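Side-chain contacts in GDP-6-deoxy-D-mannose reductase (PDB 6X3B), which binds NADPH and probably reduces GDP-4-dehydro-6-deoxy-D-mannose to GDP-rhamnose, a sugar donor for the O-antigen of lipopolysaccharide: residues A40-A45 against A231-L236; D68-L73 against L105-A110; A243-C248 against H295-W300; K254-I259 against L270-D275; A263-V268 against T305-L310. All blocks are in the same frame, centred on the assembly; numbering follows the deposited sequence.

Contact 1 of 5, residues A40-A45 against A231-L236; sequences AYLAAA and AYLRLL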
# COMPACT_ATOMS: atom_id res chain seq x y z
N ALA A 40 25.04 7.22 -17.19
CA ALA A 40 26.42 6.90 -17.54
C ALA A 40 26.54 5.45 -17.98
O ALA A 40 27.21 5.15 -18.98
CB ALA A 40 27.34 7.18 -16.34
N TYR A 41 25.89 4.54 -17.26
CA TYR A 41 25.88 3.12 -17.62
C TYR A 41 25.40 2.94 -19.05
O TYR A 41 26.07 2.27 -19.85
CB TYR A 41 24.98 2.36 -16.64
CG TYR A 41 25.02 0.83 -16.73
CD1 TYR A 41 24.61 0.15 -17.87
CD2 TYR A 41 25.43 0.07 -15.63
CE1 TYR A 41 24.63 -1.25 -17.94
CE2 TYR A 41 25.46 -1.32 -15.68
CZ TYR A 41 25.06 -1.98 -16.83
OH TYR A 41 25.09 -3.35 -16.87
N LEU A 42 24.25 3.53 -19.39
CA LEU A 42 23.69 3.36 -20.73
C LEU A 42 24.56 3.99 -21.80
O LEU A 42 24.47 3.59 -22.97
CB LEU A 42 22.28 3.94 -20.78
CG LEU A 42 21.26 3.11 -19.99
CD1 LEU A 42 19.92 3.79 -19.91
CD2 LEU A 42 21.15 1.75 -20.63
N ALA A 43 25.39 4.98 -21.45
CA ALA A 43 26.25 5.59 -22.45
C ALA A 43 27.47 4.73 -22.75
O ALA A 43 28.01 4.80 -23.85
CB ALA A 43 26.69 6.98 -21.99
N ALA A 44 27.91 3.92 -21.78
CA ALA A 44 29.14 3.16 -21.90
C ALA A 44 28.94 1.70 -22.29
O ALA A 44 29.87 1.09 -22.82
CB ALA A 44 29.92 3.21 -20.59
N ALA A 45 27.76 1.14 -22.03
CA ALA A 45 27.57 -0.31 -22.11
C ALA A 45 26.81 -0.70 -23.37
O ALA A 45 26.17 0.13 -24.03
CB ALA A 45 26.83 -0.83 -20.88
N ALA A 231 20.59 -5.05 -12.45
CA ALA A 231 19.38 -5.79 -12.09
C ALA A 231 18.15 -5.16 -12.71
O ALA A 231 17.26 -5.88 -13.18
CB ALA A 231 19.25 -5.86 -10.57
N TYR A 232 18.05 -3.81 -12.72
CA TYR A 232 16.85 -3.17 -13.30
C TYR A 232 16.75 -3.43 -14.79
O TYR A 232 15.66 -3.69 -15.32
CB TYR A 232 16.86 -1.65 -13.06
CG TYR A 232 16.80 -1.21 -11.61
CD1 TYR A 232 16.50 -2.11 -10.59
CD2 TYR A 232 17.05 0.12 -11.28
CE1 TYR A 232 16.48 -1.70 -9.25
CE2 TYR A 232 17.02 0.56 -9.96
CZ TYR A 232 16.73 -0.35 -8.94
OH TYR A 232 16.69 0.05 -7.62
N LEU A 233 17.88 -3.34 -15.50
CA LEU A 233 17.85 -3.58 -16.94
C LEU A 233 17.53 -5.04 -17.27
O LEU A 233 16.85 -5.33 -18.26
CB LEU A 233 19.19 -3.17 -17.56
CG LEU A 233 19.51 -1.66 -17.47
CD1 LEU A 233 20.89 -1.38 -18.07
CD2 LEU A 233 18.43 -0.81 -18.17
N ARG A 234 18.04 -5.97 -16.46
CA ARG A 234 17.71 -7.39 -16.69
C ARG A 234 16.25 -7.68 -16.35
O ARG A 234 15.62 -8.56 -16.98
CB ARG A 234 18.64 -8.28 -15.88
CG ARG A 234 20.10 -8.15 -16.31
CD ARG A 234 20.92 -9.31 -15.84
NE ARG A 234 20.72 -10.45 -16.71
CZ ARG A 234 21.42 -10.68 -17.81
NH1 ARG A 234 22.39 -9.85 -18.17
NH2 ARG A 234 21.15 -11.75 -18.56
N LEU A 235 15.69 -6.94 -15.40
CA LEU A 235 14.26 -7.06 -15.14
C LEU A 235 13.45 -6.59 -16.34
O LEU A 235 12.47 -7.24 -16.73
CB LEU A 235 13.89 -6.27 -13.88
CG LEU A 235 14.20 -7.01 -12.58
CD1 LEU A 235 13.98 -6.08 -11.37
CD2 LEU A 235 13.34 -8.26 -12.48
N LEU A 236 13.83 -5.44 -16.93
CA LEU A 236 13.16 -4.99 -18.15
C LEU A 236 13.22 -6.06 -19.23
O LEU A 236 12.26 -6.25 -19.97
CB LEU A 236 13.82 -3.71 -18.69
CG LEU A 236 13.74 -2.45 -17.83
CD1 LEU A 236 14.39 -1.29 -18.59
CD2 LEU A 236 12.29 -2.10 -17.52
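Tyr41 overlaps the CD1 methyl of Leu233 with the CD1-CE1 bond of its ring. The closest approach is 3.7 Å, from Tyr41 CE1 to Leu233 CD1, and Tyr41 CD1 follows at 4.0 Å from the same methyl. The methyl comes in obliquely to the ring, and the two side chains slide past each other in opposite directions instead of meeting head-on. The Tyr41 torsion accounts for this reach: CG stands opposite the backbone N (chi1 -170°), which carries the ring off helix 33-44 toward helix 225-238. Leu42 adds a second, looser touch, its CD2 methyl lying 4.1 Å from Leu233 CD1. Its bond from CA to CB does not point at the other helix; the branched end brings the methyl close.

Leu233 is therefore the shared partner, offering a single methyl that both Tyr41 and Leu42 touch, from directions roughly at right angles. The backbones stay well apart, with 9.8 Å between Leu42 CA and Leu233 CA, and no hydrogen bond crosses. The contact is apolar and small, 109 Å² in all, and it depends on side-chain length.

Strand 49-51 completes the surroundings: Leu42 also touches Leu51, while Leu233 and Leu236 rest on Trp49. Through Tyr232 the same helix also packs on strands 119-123 and 172-182. Two helices meeting in this way beside strand 49-51, at the edge of the mainly parallel sheet, belong to the Rossmann-type nucleotide-binding domain of the NAD(P)-dependent epimerase/dehydratase family.

Contact 2 of 5, residues D68-L73 against L105-A110; sequences DLWPEL and LNLLQA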
# COMPACT_ATOMS: atom_id res chain seq x y z
N ASP A 68 3.93 16.53 -22.96
CA ASP A 68 4.74 16.37 -24.16
C ASP A 68 6.13 15.80 -23.88
O ASP A 68 7.08 16.10 -24.61
CB ASP A 68 4.87 17.71 -24.88
CG ASP A 68 3.54 18.26 -25.36
OD1 ASP A 68 3.10 17.89 -26.47
OD2 ASP A 68 2.95 19.09 -24.63
N LEU A 69 6.27 14.95 -22.85
CA LEU A 69 7.58 14.42 -22.52
C LEU A 69 8.07 13.35 -23.49
O LEU A 69 9.26 13.01 -23.45
CB LEU A 69 7.56 13.84 -21.10
CG LEU A 69 7.62 14.88 -19.98
CD1 LEU A 69 7.36 14.23 -18.64
CD2 LEU A 69 8.97 15.62 -19.98
N TRP A 70 7.20 12.78 -24.32
CA TRP A 70 7.55 11.61 -25.12
C TRP A 70 7.23 11.86 -26.59
O TRP A 70 6.29 11.28 -27.15
CB TRP A 70 6.83 10.36 -24.61
CG TRP A 70 7.02 10.20 -23.11
CD1 TRP A 70 8.17 9.86 -22.47
CD2 TRP A 70 6.04 10.46 -22.10
NE1 TRP A 70 7.96 9.86 -21.09
CE2 TRP A 70 6.66 10.23 -20.85
CE3 TRP A 70 4.70 10.83 -22.13
CZ2 TRP A 70 5.97 10.36 -19.64
CZ3 TRP A 70 4.02 10.98 -20.93
CH2 TRP A 70 4.65 10.74 -19.70
N PRO A 71 8.01 12.71 -27.27
CA PRO A 71 7.89 12.80 -28.74
C PRO A 71 8.00 11.44 -29.41
O PRO A 71 7.15 11.08 -30.24
CB PRO A 71 9.02 13.76 -29.13
CG PRO A 71 9.93 13.85 -27.93
CD PRO A 71 9.05 13.62 -26.74
N GLU A 72 9.01 10.65 -29.04
CA GLU A 72 9.01 9.22 -29.34
C GLU A 72 8.51 8.44 -28.13
O GLU A 72 8.91 8.71 -26.99
CB GLU A 72 10.40 8.73 -29.73
CG GLU A 72 11.08 9.55 -30.84
CD GLU A 72 12.32 8.88 -31.41
OE1 GLU A 72 12.97 8.08 -30.68
OE2 GLU A 72 12.64 9.13 -32.58
N LEU A 73 7.64 7.44 -28.38
CA LEU A 73 7.00 6.68 -27.30
C LEU A 73 7.98 5.69 -26.68
O LEU A 73 8.64 4.94 -27.40
CB LEU A 73 5.79 5.93 -27.84
CG LEU A 73 4.94 5.18 -26.82
CD1 LEU A 73 4.09 6.17 -26.06
CD2 LEU A 73 4.06 4.12 -27.51
N LEU A 105 0.94 8.18 -9.93
CA LEU A 105 -0.33 8.13 -10.64
C LEU A 105 -0.36 9.14 -11.78
O LEU A 105 -0.83 8.82 -12.88
CB LEU A 105 -1.49 8.39 -9.68
CG LEU A 105 -2.84 8.56 -10.39
CD1 LEU A 105 -3.34 7.23 -11.04
CD2 LEU A 105 -3.87 9.12 -9.43
N ASN A 106 0.12 10.37 -11.54
CA ASN A 106 0.14 11.33 -12.63
C ASN A 106 0.99 10.84 -13.79
O ASN A 106 0.60 10.97 -14.95
CB ASN A 106 0.63 12.70 -12.14
CG ASN A 106 -0.34 13.37 -11.20
OD1 ASN A 106 -1.54 13.08 -11.23
ND2 ASN A 106 0.17 14.27 -10.36
N LEU A 107 2.16 10.27 -13.48
CA LEU A 107 3.00 9.70 -14.54
C LEU A 107 2.26 8.60 -15.31
O LEU A 107 2.28 8.56 -16.54
CB LEU A 107 4.28 9.16 -13.94
CG LEU A 107 5.19 8.38 -14.88
CD1 LEU A 107 5.72 9.31 -15.97
CD2 LEU A 107 6.31 7.79 -14.04
N LEU A 108 1.63 7.67 -14.58
CA LEU A 108 0.92 6.58 -15.24
C LEU A 108 -0.17 7.12 -16.16
O LEU A 108 -0.29 6.70 -17.32
CB LEU A 108 0.33 5.65 -14.18
CG LEU A 108 1.39 4.84 -13.40
CD1 LEU A 108 0.75 4.19 -12.15
CD2 LEU A 108 2.01 3.76 -14.31
N GLN A 109 -0.94 8.11 -15.69
CA GLN A 109 -2.02 8.66 -16.51
C GLN A 109 -1.49 9.40 -17.73
O GLN A 109 -2.09 9.33 -18.82
CB GLN A 109 -2.89 9.58 -15.66
CG GLN A 109 -3.57 8.82 -14.55
CD GLN A 109 -4.60 9.64 -13.85
OE1 GLN A 109 -4.31 10.75 -13.37
NE2 GLN A 109 -5.81 9.09 -13.75
N ALA A 110 -0.40 10.16 -17.57
CA ALA A 110 0.21 10.84 -18.71
C ALA A 110 0.69 9.83 -19.75
O ALA A 110 0.48 10.01 -20.96
CB ALA A 110 1.36 11.73 -18.24
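Trp70 reaches the helix 93-114 with the far end of its indole, and its path can be followed atom by atom. From CB, which already points toward the helix, CG is set opposite the carbonyl carbon (chi1 -50°), and the ring extends outward from there. Over the centre of one indole face lies CB of the preceding residue, Leu69, 3.7 Å above the plane. At the benzo end the contacts become intersegmental. Trp70 CZ2 meets the CD1 methyl of Leu107 at 3.8 Å, the methyl sitting at the ring edge near its plane, and the two side chains cross at about a right angle.

The loop carrying Trp70 lies between strand 49-51 and strand 76-79 of the Rossmann-type sheet, so the indole seats a connection of the nucleotide-binding domain against one of its flanking helices. Next round the rim, Trp70 CH2 abuts Ala110 CB at 3.7 Å, in the ring plane. Trp70 CZ3 finally comes to 3.7 Å from Ala110 O, which lies oblique to the ring. Leu111 and, edge-to-face, Phe26 also touch the indole, while the backbone oxygens of Trp70 and Pro71 accept hydrogen bonds from Arg114 further along the same helix.

Contact 3 of 5, residues A243-C248 against H295-W300; sequences AVYNVC and HDATGW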
# COMPACT_ATOMS: atom_id res chain seq x y z
N ALA A 243 5.12 -9.18 -11.21
CA ALA A 243 5.92 -9.75 -10.14
C ALA A 243 6.75 -8.68 -9.42
O ALA A 243 7.13 -7.66 -10.00
CB ALA A 243 6.84 -10.85 -10.66
N VAL A 244 7.02 -8.95 -8.13
CA VAL A 244 7.86 -8.14 -7.26
C VAL A 244 9.19 -8.86 -7.05
O VAL A 244 9.20 -10.06 -6.72
CB VAL A 244 7.17 -7.89 -5.91
CG1 VAL A 244 8.10 -7.16 -4.95
CG2 VAL A 244 5.86 -7.14 -6.11
N TYR A 245 10.30 -8.14 -7.21
CA TYR A 245 11.63 -8.73 -7.06
C TYR A 245 12.46 -7.94 -6.07
O TYR A 245 12.61 -6.72 -6.22
CB TYR A 245 12.38 -8.75 -8.40
CG TYR A 245 11.68 -9.55 -9.46
CD1 TYR A 245 10.71 -8.97 -10.27
CD2 TYR A 245 11.98 -10.89 -9.63
CE1 TYR A 245 10.06 -9.71 -11.24
CE2 TYR A 245 11.34 -11.64 -10.58
CZ TYR A 245 10.40 -11.06 -11.38
OH TYR A 245 9.80 -11.83 -12.33
N ASN A 246 13.03 -8.64 -5.07
CA ASN A 246 14.12 -8.06 -4.28
C ASN A 246 15.34 -7.87 -5.17
O ASN A 246 15.67 -8.73 -5.98
CB ASN A 246 14.52 -8.96 -3.13
CG ASN A 246 13.46 -9.05 -2.04
OD1 ASN A 246 12.57 -8.19 -1.93
ND2 ASN A 246 13.57 -10.09 -1.22
N VAL A 247 16.03 -6.75 -4.98
CA VAL A 247 17.33 -6.52 -5.62
C VAL A 247 18.33 -6.35 -4.48
O VAL A 247 18.36 -5.31 -3.81
CB VAL A 247 17.32 -5.32 -6.57
CG1 VAL A 247 18.74 -5.08 -7.15
CG2 VAL A 247 16.28 -5.52 -7.72
N CYS A 248 19.15 -7.38 -4.23
CA CYS A 248 20.01 -7.42 -3.05
C CYS A 248 21.15 -8.40 -3.31
O CYS A 248 21.13 -9.17 -4.28
CB CYS A 248 19.21 -7.82 -1.80
SG CYS A 248 18.27 -9.37 -2.03
N HIS A 295 17.28 -13.72 -9.60
CA HIS A 295 18.27 -14.51 -10.34
C HIS A 295 17.58 -15.58 -11.19
O HIS A 295 17.95 -15.77 -12.36
CB HIS A 295 19.27 -15.16 -9.39
CG HIS A 295 20.13 -16.18 -10.07
ND1 HIS A 295 21.17 -15.83 -10.91
CD2 HIS A 295 20.06 -17.53 -10.09
CE1 HIS A 295 21.72 -16.93 -11.40
NE2 HIS A 295 21.06 -17.98 -10.92
N ASP A 296 16.56 -16.24 -10.65
CA ASP A 296 15.88 -17.28 -11.42
C ASP A 296 15.17 -16.70 -12.63
O ASP A 296 15.12 -17.33 -13.70
CB ASP A 296 14.88 -18.05 -10.54
CG ASP A 296 15.57 -18.88 -9.47
OD1 ASP A 296 16.78 -19.17 -9.62
OD2 ASP A 296 14.91 -19.26 -8.49
N ALA A 297 14.64 -15.48 -12.51
CA ALA A 297 13.87 -14.92 -13.61
C ALA A 297 14.75 -14.26 -14.67
O ALA A 297 14.36 -14.20 -15.84
CB ALA A 297 12.85 -13.91 -13.08
N THR A 298 15.93 -13.76 -14.29
CA THR A 298 16.70 -12.89 -15.17
C THR A 298 18.12 -13.35 -15.43
O THR A 298 18.73 -12.84 -16.38
CB THR A 298 16.78 -11.47 -14.59
OG1 THR A 298 17.69 -11.46 -13.47
CG2 THR A 298 15.40 -10.99 -14.13
N GLY A 299 18.67 -14.24 -14.62
CA GLY A 299 20.08 -14.58 -14.70
C GLY A 299 21.00 -13.64 -13.96
O GLY A 299 22.20 -13.95 -13.82
N TRP A 300 20.46 -12.52 -13.47
CA TRP A 300 21.25 -11.48 -12.76
C TRP A 300 22.05 -12.07 -11.59
O TRP A 300 21.51 -12.92 -10.86
CB TRP A 300 20.33 -10.34 -12.29
CG TRP A 300 21.04 -9.27 -11.52
CD1 TRP A 300 21.58 -8.12 -12.02
CD2 TRP A 300 21.31 -9.25 -10.11
NE1 TRP A 300 22.15 -7.38 -11.01
CE2 TRP A 300 22.00 -8.05 -9.83
CE3 TRP A 300 21.02 -10.12 -9.05
CZ2 TRP A 300 22.40 -7.71 -8.54
CZ3 TRP A 300 21.42 -9.78 -7.78
CH2 TRP A 300 22.10 -8.59 -7.53
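The indole of Trp300 and the phenol of Tyr245 are the flat groups that meet the opposite segment, each in its own way. Trp300 presents the edge of its benzo ring to the backbone: Cys248 O lies near the ring plane, 3.4 Å from Trp300 CH2 and 3.6 Å from Trp300 CZ3. The same oxygen accepts a hydrogen bond from His291, whose ring also meets the indole edge-to-face. Tyr245 is approached obliquely by the methyl of Ala297, with Tyr245 CE2 at 3.7 Å from Ala297 CB and Tyr245 OH at 3.8 Å from that methyl. The phenol oxygen is hydrogen-bonded to Glu240 N, while Trp300 NE1 bonds to Asp227 O, so both rings are held at their polar ends as well.

The chain around Trp300 is fixed locally. Thr298 OG1 accepts from Trp300 N at 3.0 Å, an ST turn at the end of helix 292-298. His295 ND1 donates to Trp300 O at 2.9 Å; the oxygen lies in the imidazole plane, although the donor stands 44° out of the carbonyl plane. Gly299 between them has positive phi (84°), where a side chain would press on the preceding carbonyl oxygen. Beyond that turn Trp300 sets CG opposite its backbone N (chi1 178°), which sends the indole back toward strand 244-247.

That strand pairs in parallel with strand 172-182. Helix 225-238 borders both ends of the contact, Leu235 on Tyr245 and Ala231 on Val247 and Trp300, and Leu223 of strand 219-224 also touches Val247 and Trp300.

Contact 4 of 5, residues K254-I259 against L270-D275; sequences KIRELI and LEIVQD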
# COMPACT_ATOMS: atom_id res chain seq x y z
N LYS A 254 28.64 -6.15 8.18
CA LYS A 254 28.65 -5.34 9.39
C LYS A 254 29.19 -3.95 9.10
O LYS A 254 30.26 -3.80 8.50
CB LYS A 254 29.50 -6.01 10.47
CG LYS A 254 28.96 -7.34 10.93
CD LYS A 254 29.92 -8.00 11.91
CE LYS A 254 29.94 -9.50 11.69
NZ LYS A 254 31.32 -10.04 11.80
N ILE A 255 28.45 -2.92 9.53
CA ILE A 255 28.86 -1.54 9.28
C ILE A 255 30.29 -1.30 9.74
O ILE A 255 31.09 -0.65 9.04
CB ILE A 255 27.88 -0.56 9.95
CG1 ILE A 255 26.45 -0.79 9.47
CG2 ILE A 255 28.33 0.87 9.73
CD1 ILE A 255 26.35 -1.10 7.99
N ARG A 256 30.65 -1.83 10.91
CA ARG A 256 31.98 -1.58 11.46
C ARG A 256 33.07 -2.17 10.57
O ARG A 256 34.13 -1.55 10.38
CB ARG A 256 32.07 -2.17 12.88
CG ARG A 256 33.47 -2.12 13.46
CD ARG A 256 33.52 -2.81 14.80
NE ARG A 256 32.58 -2.23 15.75
CZ ARG A 256 32.79 -1.11 16.43
NH1 ARG A 256 33.93 -0.44 16.29
NH2 ARG A 256 31.87 -0.66 17.27
N GLU A 257 32.84 -3.37 10.04
CA GLU A 257 33.81 -3.99 9.14
C GLU A 257 33.93 -3.21 7.84
O GLU A 257 35.03 -3.10 7.28
CB GLU A 257 33.44 -5.44 8.87
CG GLU A 257 33.67 -6.35 10.08
CD GLU A 257 33.27 -7.80 9.84
OE1 GLU A 257 33.06 -8.18 8.67
OE2 GLU A 257 33.17 -8.56 10.83
N LEU A 258 32.83 -2.65 7.33
CA LEU A 258 32.94 -1.79 6.16
C LEU A 258 33.76 -0.54 6.46
O LEU A 258 34.60 -0.13 5.65
CB LEU A 258 31.55 -1.40 5.65
CG LEU A 258 30.71 -2.56 5.14
CD1 LEU A 258 29.36 -2.07 4.63
CD2 LEU A 258 31.49 -3.22 4.02
N ILE A 259 33.54 0.08 7.63
CA ILE A 259 34.34 1.26 8.00
C ILE A 259 35.81 0.91 8.09
O ILE A 259 36.68 1.66 7.63
CB ILE A 259 33.83 1.87 9.31
CG1 ILE A 259 32.48 2.55 9.10
CG2 ILE A 259 34.83 2.90 9.86
CD1 ILE A 259 31.78 2.90 10.43
N LEU A 270 42.35 5.22 12.18
CA LEU A 270 41.41 6.12 12.82
C LEU A 270 40.85 5.46 14.07
O LEU A 270 40.86 4.24 14.23
CB LEU A 270 40.27 6.52 11.87
CG LEU A 270 39.46 5.43 11.14
CD1 LEU A 270 38.42 4.78 12.04
CD2 LEU A 270 38.78 6.05 9.93
N GLU A 271 40.35 6.29 14.97
CA GLU A 271 39.60 5.80 16.11
C GLU A 271 38.12 6.07 15.88
O GLU A 271 37.74 7.15 15.40
CB GLU A 271 40.07 6.43 17.42
CG GLU A 271 40.23 7.94 17.39
CD GLU A 271 40.76 8.48 18.72
OE1 GLU A 271 40.37 7.94 19.78
OE2 GLU A 271 41.57 9.44 18.70
N ILE A 272 37.30 5.08 16.19
CA ILE A 272 35.86 5.22 16.14
C ILE A 272 35.37 5.53 17.54
O ILE A 272 35.66 4.78 18.48
CB ILE A 272 35.20 3.94 15.60
CG1 ILE A 272 35.78 3.59 14.23
CG2 ILE A 272 33.71 4.14 15.50
CD1 ILE A 272 35.17 2.37 13.62
N VAL A 273 34.65 6.63 17.70
CA VAL A 273 34.19 7.08 19.01
C VAL A 273 32.67 7.18 19.00
O VAL A 273 32.06 7.55 18.00
CB VAL A 273 34.83 8.42 19.40
CG1 VAL A 273 36.33 8.25 19.57
CG2 VAL A 273 34.53 9.48 18.36
N GLN A 274 32.06 6.82 20.14
CA GLN A 274 30.62 6.94 20.31
C GLN A 274 30.20 8.40 20.27
O GLN A 274 30.78 9.24 20.97
CB GLN A 274 30.20 6.31 21.64
N ASP A 275 29.19 8.71 19.46
CA ASP A 275 28.67 10.08 19.37
C ASP A 275 27.77 10.43 20.56
O ASP A 275 27.07 9.56 21.09
CB ASP A 275 27.90 10.29 18.06
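A helix and the strand that follows it make this contact: the start of helix 255-266 meets strand 271-274, one half of a two-stranded parallel sheet with strand 210-213. Ile272 is the central side chain, and its CD1 methyl does the touching. It lies 3.8 Å from Ile259 CG2, and the two isoleucines cross at a slant. Ile259 offers this branch because CG2 stands opposite its backbone N while CG1 is turned beside it (chi1 -71°). The same Ile272 methyl comes to 4.1 Å from Arg256 NH1, approaching the guanidinium obliquely.

Arg256 runs out with CG opposite its backbone N and then bends at chi3 (-58°), bringing NH1 beside the CD1 methyl of Ile272. The salt bridge from Arg256 NE to Asp217 probably does most to hold the guanidinium, with Ile272 packing loosely beside it. Ile216, in the same loop as Asp217, touches both Arg256 and Ile272 and closes the apolar patch. Lys254 NZ and Glu257 OE2 form a salt bridge of 2.6 Å.

With Ile272 facing the helix and Val273 hydrogen-bonded to strand 210-213, the arrangement is a helix packed on a small parallel sheet, an alpha/beta layer in the C-terminal part of the fold.

Contact 5 of 5, residues A263-V268 against T305-L310; sequences ADIAQV and TIKQSL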
# COMPACT_ATOMS: atom_id res chain seq x y z
N ALA A 263 38.98 2.49 5.89
CA ALA A 263 40.25 2.96 6.44
C ALA A 263 41.43 2.23 5.82
O ALA A 263 42.45 2.85 5.48
CB ALA A 263 40.26 2.79 7.96
N ASP A 264 41.32 0.90 5.68
CA ASP A 264 42.39 0.12 5.07
C ASP A 264 42.65 0.56 3.64
O ASP A 264 43.80 0.77 3.23
CB ASP A 264 42.04 -1.37 5.14
CG ASP A 264 43.23 -2.27 4.82
OD1 ASP A 264 44.38 -1.79 4.90
OD2 ASP A 264 43.02 -3.46 4.49
N ILE A 265 41.59 0.72 2.85
CA ILE A 265 41.75 1.16 1.47
C ILE A 265 42.40 2.54 1.42
O ILE A 265 43.24 2.83 0.56
CB ILE A 265 40.40 1.15 0.74
CG1 ILE A 265 39.89 -0.29 0.58
CG2 ILE A 265 40.49 1.83 -0.65
CD1 ILE A 265 38.37 -0.38 0.32
N ALA A 266 42.03 3.41 2.36
CA ALA A 266 42.51 4.79 2.37
C ALA A 266 43.92 4.92 2.93
O ALA A 266 44.51 6.00 2.82
CB ALA A 266 41.56 5.66 3.18
N GLN A 267 44.47 3.85 3.52
CA GLN A 267 45.78 3.87 4.18
C GLN A 267 45.77 4.89 5.32
O GLN A 267 46.70 5.68 5.50
CB GLN A 267 46.91 4.11 3.17
CG GLN A 267 46.93 3.00 2.11
CD GLN A 267 47.98 3.23 1.02
OE1 GLN A 267 49.14 2.85 1.16
NE2 GLN A 267 47.58 3.88 -0.04
N VAL A 268 44.69 4.85 6.08
CA VAL A 268 44.46 5.71 7.23
C VAL A 268 44.22 4.81 8.44
O VAL A 268 43.68 3.71 8.32
CB VAL A 268 43.27 6.66 6.97
CG1 VAL A 268 42.65 7.18 8.25
CG2 VAL A 268 43.71 7.82 6.07
N THR A 305 32.77 -6.23 -6.36
CA THR A 305 33.12 -6.59 -5.00
C THR A 305 32.95 -5.39 -4.07
O THR A 305 33.02 -4.23 -4.49
CB THR A 305 34.56 -7.09 -4.89
OG1 THR A 305 35.46 -6.03 -5.24
CG2 THR A 305 34.81 -8.31 -5.80
N ILE A 306 32.77 -5.69 -2.78
CA ILE A 306 32.62 -4.61 -1.81
C ILE A 306 33.86 -3.73 -1.79
O ILE A 306 33.77 -2.50 -1.75
CB ILE A 306 32.28 -5.19 -0.42
CG1 ILE A 306 32.08 -4.06 0.60
CG2 ILE A 306 33.35 -6.15 0.06
CD1 ILE A 306 31.19 -2.96 0.11
N LYS A 307 35.05 -4.33 -1.86
CA LYS A 307 36.27 -3.52 -1.87
C LYS A 307 36.26 -2.56 -3.04
O LYS A 307 36.54 -1.37 -2.87
CB LYS A 307 37.51 -4.42 -1.89
CG LYS A 307 38.76 -3.70 -1.44
CD LYS A 307 39.90 -4.66 -1.19
CE LYS A 307 40.76 -4.83 -2.42
NZ LYS A 307 42.06 -5.49 -2.09
N GLN A 308 35.92 -3.03 -4.24
CA GLN A 308 35.85 -2.10 -5.37
C GLN A 308 34.83 -1.00 -5.11
O GLN A 308 35.07 0.17 -5.45
CB GLN A 308 35.55 -2.82 -6.68
CG GLN A 308 35.39 -1.85 -7.83
CD GLN A 308 35.43 -2.50 -9.20
OE1 GLN A 308 35.58 -3.72 -9.32
NE2 GLN A 308 35.30 -1.68 -10.24
N SER A 309 33.67 -1.35 -4.53
CA SER A 309 32.64 -0.34 -4.27
C SER A 309 33.15 0.72 -3.31
O SER A 309 32.87 1.91 -3.48
CB SER A 309 31.39 -0.99 -3.66
OG SER A 309 30.76 -1.83 -4.59
N LEU A 310 33.83 0.30 -2.25
CA LEU A 310 34.32 1.24 -1.25
C LEU A 310 35.46 2.10 -1.80
O LEU A 310 35.55 3.30 -1.50
CB LEU A 310 34.76 0.48 -0.01
CG LEU A 310 33.66 -0.24 0.77
CD1 LEU A 310 34.25 -1.04 1.91
CD2 LEU A 310 32.64 0.77 1.30
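Ile265 points from helix 255-266 at helix 306-320 and meets two of its side chains at different inclinations. It crosses Leu310 at about a right angle and Lys307 more obliquely. Its CD1 methyl is the leading atom in both cases, 3.7 Å from Leu310 CB and 3.8 Å from Lys307 CG. Ile265 CG1 stays close behind, at 4.1 Å from Lys307 CG. The methyl thus settles between residues one helical turn apart, touching the base of each side chain. That base is what Lys307 can offer: CG stands opposite its backbone N (chi1 -161°), and the chain then bends at chi3, carrying the amine away from the isoleucine. The nearest opposite charge across the contact, Asp264 OD2, is 7.0 Å from Lys307 NZ, too far for a salt bridge.

The backbones approach to 7.9 Å between Ile265 CA and Leu310 CA, which is consistent with a close helix pair. Both segments lie at helix ends. Gln267, with positive phi (59°), closes helix 255-266 in a Schellman motif, and Thr305 opens helix 306-320 as its N-cap, Thr305 OG1 accepting from Gln308 N at 3.2 Å.

Leu310 also packs on Leu258, Leu261 and Leu262 of helix 255-266 and on Ile192 of helix 191-203, while Ile265 reaches Arg311 and Leu314. The arrangement is typical of apolar helix-helix packing, here in the C-terminal alpha/beta part of the fold, which in this family usually forms the smaller, substrate-binding domain.

In the fold
Contacts 1, 2 and 3 lie around the large mixed sheet, whereas contacts 4 and 5 have centres 25 to 45 Å from those three. Contact 2 is nested along the chain inside the loop closed by contact 1, yet their nearest atoms are about 12 Å apart. Contacts 1 and 3 touch through helix 225-238, where Arg234 NE is 3.1 Å from Thr298 O. Contacts 4 and 5 share helix 255-266 and have centres 14 Å apart. Their segments alternate along the chain, and those of contacts 3 and 5 do too: the chain passes to the second region, returns in helix 292-298, and crosses again to helix 306-320, tying the C-terminal part to the NADPH-binding part.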